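Local coordinates for protein EreC (Klebsiella pneumoniae, PDB 6XCQ) that probably hydrolyses the macrolactone ester of erythromycin and related macrolides, the esterase activity behind resistance to these antibiotics, at residues D250-I264 with E275-G287. The protein carries 1 engineered substitution. Residues are numbered along the deposited sequence; the frame is centred on the assembly and turned at random.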
loop_
_atom_site.group_PDB
_atom_site.type_symbol
_atom_site.label_atom_id
_atom_site.label_comp_id
_atom_site.label_asym_id
_atom_site.label_seq_id
_atom_site.Cartn_x
_atom_site.Cartn_y
_atom_site.Cartn_z
ATOM N N ASP A 250 14.060 10.010 -7.463
ATOM C CA ASP A 250 12.986 9.115 -7.056
ATOM C C ASP A 250 12.844 7.953 -8.028
ATOM O O ASP A 250 12.640 6.807 -7.602
ATOM C CB ASP A 250 11.673 9.884 -6.944
ATOM C CG ASP A 250 11.671 10.880 -5.785
ATOM O OD1 ASP A 250 12.643 10.903 -4.990
ATOM O OD2 ASP A 250 10.690 11.646 -5.677
ATOM N N ARG A 251 12.946 8.219 -9.335
ATOM C CA ARG A 251 12.802 7.145 -10.312
ATOM C C ARG A 251 13.867 6.078 -10.100
ATOM O O ARG A 251 13.560 4.880 -10.026
ATOM C CB ARG A 251 12.873 7.697 -11.738
ATOM C CG ARG A 251 11.766 8.677 -12.125
ATOM C CD ARG A 251 10.367 8.041 -12.108
ATOM N NE ARG A 251 9.742 8.186 -10.796
ATOM C CZ ARG A 251 9.274 9.332 -10.304
ATOM N NH1 ARG A 251 9.340 10.451 -11.010
ATOM N NH2 ARG A 251 8.735 9.356 -9.097
ATOM N N ILE A 252 15.130 6.500 -9.984
ATOM C CA ILE A 252 16.227 5.558 -9.763
ATOM C C ILE A 252 15.984 4.738 -8.504
ATOM O O ILE A 252 16.191 3.521 -8.497
ATOM C CB ILE A 252 17.576 6.301 -9.682
ATOM C CG1 ILE A 252 17.940 6.923 -11.030
ATOM C CG2 ILE A 252 18.679 5.348 -9.229
ATOM C CD1 ILE A 252 18.928 8.090 -10.917
ATOM N N GLU A 253 15.560 5.389 -7.415
ATOM C CA GLU A 253 15.253 4.631 -6.193
ATOM C C GLU A 253 14.184 3.575 -6.462
ATOM O O GLU A 253 14.308 2.421 -6.038
ATOM C CB GLU A 253 14.785 5.560 -5.074
ATOM C CG GLU A 253 15.883 6.400 -4.413
ATOM C CD GLU A 253 16.977 5.560 -3.777
ATOM O OE1 GLU A 253 18.153 5.706 -4.186
ATOM O OE2 GLU A 253 16.664 4.747 -2.884
ATOM N N SER A 254 13.114 3.970 -7.148
ATOM C CA SER A 254 12.050 3.038 -7.489
ATOM C C SER A 254 12.587 1.856 -8.293
ATOM O O SER A 254 12.262 0.701 -7.998
ATOM C CB SER A 254 10.952 3.766 -8.263
ATOM O OG SER A 254 9.919 2.844 -8.603
ATOM N N ILE A 255 13.417 2.123 -9.310
ATOM C CA ILE A 255 13.964 1.034 -10.127
ATOM C C ILE A 255 14.875 0.132 -9.304
ATOM O O ILE A 255 14.804 -1.105 -9.402
ATOM C CB ILE A 255 14.704 1.592 -11.355
ATOM C CG1 ILE A 255 13.732 2.293 -12.302
ATOM C CG2 ILE A 255 15.434 0.481 -12.075
ATOM C CD1 ILE A 255 14.402 3.477 -13.130
ATOM N N GLU A 256 15.745 0.725 -8.482
ATOM C CA GLU A 256 16.663 -0.070 -7.668
ATOM C C GLU A 256 15.904 -1.055 -6.783
ATOM O O GLU A 256 16.258 -2.234 -6.698
ATOM C CB GLU A 256 17.531 0.842 -6.811
ATOM C CG GLU A 256 18.451 0.122 -5.835
ATOM C CD GLU A 256 19.028 1.083 -4.789
ATOM O OE1 GLU A 256 20.240 1.012 -4.481
ATOM O OE2 GLU A 256 18.254 1.918 -4.266
ATOM N N TYR A 257 14.862 -0.582 -6.102
ATOM C CA TYR A 257 14.109 -1.476 -5.225
ATOM C C TYR A 257 13.223 -2.423 -6.021
ATOM O O TYR A 257 12.892 -3.516 -5.534
ATOM C CB TYR A 257 13.293 -0.657 -4.226
ATOM C CG TYR A 257 14.082 -0.233 -2.991
ATOM C CD1 TYR A 257 14.985 0.833 -3.031
ATOM C CD2 TYR A 257 13.925 -0.910 -1.788
ATOM C CE1 TYR A 257 15.712 1.216 -1.888
ATOM C CE2 TYR A 257 14.625 -0.541 -0.656
ATOM C CZ TYR A 257 15.519 0.514 -0.704
ATOM O OH TYR A 257 16.205 0.836 0.433
ATOM N N THR A 258 12.838 -2.046 -7.242
ATOM C CA THR A 258 12.071 -2.980 -8.068
ATOM C C THR A 258 12.908 -4.196 -8.449
ATOM O O THR A 258 12.456 -5.340 -8.323
ATOM C CB THR A 258 11.540 -2.281 -9.316
ATOM O OG1 THR A 258 10.577 -1.310 -8.917
ATOM C CG2 THR A 258 10.855 -3.278 -10.218
ATOM N N LEU A 259 14.145 -3.970 -8.898
ATOM C CA LEU A 259 15.020 -5.087 -9.252
ATOM C C LEU A 259 15.316 -5.978 -8.042
ATOM O O LEU A 259 15.312 -7.214 -8.151
ATOM C CB LEU A 259 16.322 -4.554 -9.872
ATOM C CG LEU A 259 16.204 -3.725 -11.165
ATOM C CD1 LEU A 259 17.563 -3.568 -11.885
ATOM C CD2 LEU A 259 15.155 -4.317 -12.119
ATOM N N GLU A 260 15.582 -5.380 -6.879
ATOM C CA GLU A 260 15.875 -6.205 -5.708
ATOM C C GLU A 260 14.637 -6.995 -5.282
ATOM O O GLU A 260 14.737 -8.168 -4.903
ATOM C CB GLU A 260 16.399 -5.329 -4.570
ATOM C CG GLU A 260 16.563 -6.050 -3.222
ATOM C CD GLU A 260 17.551 -7.214 -3.251
ATOM O OE1 GLU A 260 18.245 -7.428 -4.272
ATOM O OE2 GLU A 260 17.632 -7.925 -2.226
ATOM N N THR A 261 13.458 -6.387 -5.400
ATOM C CA THR A 261 12.226 -7.089 -5.045
ATOM C C THR A 261 11.931 -8.216 -6.035
ATOM O O THR A 261 11.458 -9.286 -5.634
ATOM C CB THR A 261 11.075 -6.087 -4.957
ATOM O OG1 THR A 261 11.314 -5.227 -3.846
ATOM C CG2 THR A 261 9.720 -6.803 -4.724
ATOM N N LEU A 262 12.254 -8.017 -7.321
ATOM C CA LEU A 262 12.140 -9.101 -8.299
ATOM C C LEU A 262 13.059 -10.267 -7.942
ATOM O O LEU A 262 12.650 -11.434 -7.980
ATOM C CB LEU A 262 12.460 -8.580 -9.693
ATOM C CG LEU A 262 11.413 -7.683 -10.340
ATOM C CD1 LEU A 262 12.015 -6.962 -11.554
ATOM C CD2 LEU A 262 10.179 -8.501 -10.731
ATOM N N ARG A 263 14.310 -9.967 -7.595
ATOM C CA ARG A 263 15.239 -11.004 -7.155
ATOM C C ARG A 263 14.710 -11.734 -5.932
ATOM O O ARG A 263 14.785 -12.966 -5.856
ATOM C CB ARG A 263 16.608 -10.391 -6.854
ATOM C CG ARG A 263 17.680 -11.409 -6.446
ATOM C CD ARG A 263 18.874 -10.743 -5.729
ATOM N NE ARG A 263 18.509 -10.253 -4.394
ATOM C CZ ARG A 263 18.358 -11.032 -3.328
ATOM N NH1 ARG A 263 18.557 -12.342 -3.427
ATOM N NH2 ARG A 263 18.025 -10.507 -2.162
ATOM N N ILE A 264 14.171 -10.993 -4.964
ATOM C CA ILE A 264 13.648 -11.627 -3.758
ATOM C C ILE A 264 12.412 -12.464 -4.086
ATOM O O ILE A 264 12.300 -13.614 -3.655
ATOM C CB ILE A 264 13.345 -10.569 -2.685
ATOM C CG1 ILE A 264 14.648 -9.936 -2.184
ATOM C CG2 ILE A 264 12.593 -11.200 -1.516
ATOM C CD1 ILE A 264 14.411 -8.612 -1.471
ATOM N N GLU A 275 15.266 -15.463 5.449
ATOM C CA GLU A 275 14.392 -14.860 6.448
ATOM C C GLU A 275 14.639 -13.358 6.544
ATOM O O GLU A 275 15.788 -12.904 6.596
ATOM C CB GLU A 275 14.616 -15.503 7.814
ATOM C CG GLU A 275 13.869 -14.791 8.920
ATOM C CD GLU A 275 14.135 -15.388 10.280
ATOM O OE1 GLU A 275 15.310 -15.451 10.679
ATOM O OE2 GLU A 275 13.167 -15.806 10.944
ATOM N N GLY A 276 13.552 -12.590 6.567
ATOM C CA GLY A 276 13.627 -11.146 6.629
ATOM C C GLY A 276 13.719 -10.433 5.293
ATOM O O GLY A 276 13.513 -9.213 5.249
ATOM N N ASP A 277 14.005 -11.144 4.193
ATOM C CA ASP A 277 14.204 -10.460 2.916
ATOM C C ASP A 277 12.950 -9.722 2.459
ATOM O O ASP A 277 13.055 -8.678 1.801
ATOM C CB ASP A 277 14.666 -11.443 1.838
ATOM C CG ASP A 277 16.187 -11.431 1.638
ATOM O OD1 ASP A 277 16.903 -10.685 2.358
ATOM O OD2 ASP A 277 16.668 -12.165 0.744
ATOM N N THR A 278 11.758 -10.205 2.828
ATOM C CA THR A 278 10.544 -9.516 2.391
ATOM C C THR A 278 10.317 -8.177 3.098
ATOM O O THR A 278 9.299 -7.529 2.836
ATOM C CB THR A 278 9.316 -10.417 2.564
ATOM O OG1 THR A 278 9.140 -10.727 3.951
ATOM C CG2 THR A 278 9.489 -11.718 1.777
ATOM N N SER A 279 11.231 -7.723 3.958
ATOM C CA SER A 279 11.148 -6.370 4.499
ATOM C C SER A 279 11.560 -5.296 3.493
ATOM O O SER A 279 11.330 -4.108 3.746
ATOM C CB SER A 279 12.046 -6.227 5.735
ATOM O OG SER A 279 11.967 -7.364 6.573
ATOM N N VAL A 280 12.156 -5.673 2.362
ATOM C CA VAL A 280 12.815 -4.673 1.522
ATOM C C VAL A 280 11.788 -3.771 0.850
ATOM O O VAL A 280 11.918 -2.542 0.862
ATOM C CB VAL A 280 13.738 -5.359 0.500
ATOM C CG1 VAL A 280 14.068 -4.411 -0.630
ATOM C CG2 VAL A 280 15.020 -5.826 1.185
ATOM N N ARG A 281 10.749 -4.356 0.251
ATOM C CA ARG A 281 9.700 -3.524 -0.336
ATOM C C ARG A 281 9.028 -2.637 0.711
ATOM O O ARG A 281 8.779 -1.452 0.455
ATOM C CB ARG A 281 8.655 -4.389 -1.038
ATOM C CG ARG A 281 7.496 -3.568 -1.578
ATOM C CD ARG A 281 6.383 -4.405 -2.155
ATOM N NE ARG A 281 5.098 -3.722 -2.005
ATOM C CZ ARG A 281 4.175 -4.027 -1.095
ATOM N NH1 ARG A 281 4.366 -5.037 -0.245
ATOM N NH2 ARG A 281 3.043 -3.331 -1.054
ATOM N N ASP A 282 8.715 -3.180 1.895
ATOM C CA ASP A 282 8.055 -2.338 2.900
ATOM C C ASP A 282 8.956 -1.211 3.388
ATOM O O ASP A 282 8.456 -0.163 3.814
ATOM C CB ASP A 282 7.595 -3.127 4.122
ATOM C CG ASP A 282 6.214 -3.754 3.938
ATOM O OD1 ASP A 282 5.986 -4.410 2.903
ATOM O OD2 ASP A 282 5.344 -3.509 4.799
ATOM N N SER A 283 10.270 -1.404 3.380
ATOM C CA SER A 283 11.111 -0.291 3.813
ATOM C C SER A 283 11.182 0.790 2.738
ATOM O O SER A 283 11.302 1.969 3.064
ATOM C CB SER A 283 12.517 -0.774 4.191
ATOM O OG SER A 283 13.279 -1.160 3.061
ATOM N N TYR A 284 11.092 0.405 1.463
ATOM C CA TYR A 284 10.914 1.393 0.405
ATOM C C TYR A 284 9.683 2.255 0.654
ATOM O O TYR A 284 9.771 3.487 0.673
ATOM C CB TYR A 284 10.809 0.703 -0.955
ATOM C CG TYR A 284 10.544 1.687 -2.058
ATOM C CD1 TYR A 284 11.589 2.408 -2.624
ATOM C CD2 TYR A 284 9.249 1.925 -2.517
ATOM C CE1 TYR A 284 11.365 3.326 -3.629
ATOM C CE2 TYR A 284 9.013 2.837 -3.526
ATOM C CZ TYR A 284 10.079 3.535 -4.078
ATOM O OH TYR A 284 9.871 4.452 -5.080
ATOM N N MET A 285 8.515 1.617 0.833
ATOM C CA MET A 285 7.286 2.358 1.115
ATOM C C MET A 285 7.441 3.308 2.303
ATOM O O MET A 285 7.010 4.465 2.240
ATOM C CB MET A 285 6.133 1.379 1.368
ATOM C CG MET A 285 5.690 0.690 0.088
ATOM S SD MET A 285 4.124 -0.155 0.285
ATOM C CE MET A 285 4.711 -1.477 1.288
ATOM N N ALA A 286 8.037 2.830 3.406
ATOM C CA ALA A 286 8.245 3.697 4.566
ATOM C C ALA A 286 9.120 4.890 4.206
ATOM O O ALA A 286 8.871 6.013 4.663
ATOM C CB ALA A 286 8.882 2.922 5.721
ATOM N N GLY A 287 10.149 4.657 3.394
ATOM C CA GLY A 287 10.995 5.749 2.939
ATOM C C GLY A 287 10.243 6.788 2.126
ATOM O O GLY A 287 10.408 7.992 2.337
HETATM O O HOH W 1 11.127 6.707 -5.172
HETATM O O HOH W 2 16.095 -0.998 2.359
#
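Tyr-257 and Tyr-284 reach across from facing helices and meet at a slant, ring planes 44° apart. Tyr-284 CD1 lies over one face of the Tyr-257 ring, offset toward its rim, and Tyr-284 CB touches Tyr-257 CD2 at 3.6 Å. With CG anti to the backbone N (chi1 177°), the Tyr-284 side chain slants across toward the Asp-250 end of the segment and brings OH to 3.4 Å from Ser-254 CB. One water links that hydroxyl, 2.6 Å away, to Asp-250 O; a second joins Tyr-257 OH to Ser-283 OG, so both phenol ends are tied across the interface through water. One turn along, Val-280 is a knob in the hole formed by Tyr-257, Glu-260, Thr-261 and Ile-264: its CG1 abuts Tyr-257 CD2 at 3.7 Å, while Ile-264 CD1 packs on its CB and also reaches Asp-277 O. At this end Arg-263 holds Glu-260 side-on, NE to OE1 at 2.8 Å and NH2 to OE2 at 2.6 Å, and the same NH2 makes a long 3.6 Å salt bridge to Asp-277 OD2. The helical segments run nearly antiparallel (159°), their axes 9.7 Å apart at closest approach, a helical hairpin. Ser-254 and Arg-281 turn their polar ends to Asp-166 and to Glu-98 and Asp-156, respectively. Helix 164-177 packs against Ile-252 and Ile-255, whereas strand 320-323 touches the start of helix 279-295 at Thr-278 and Ser-279 and helix 326-330 packs on it at Ser-283 and Ala-286; helix 279-295 is followed by sheet strand 301-304.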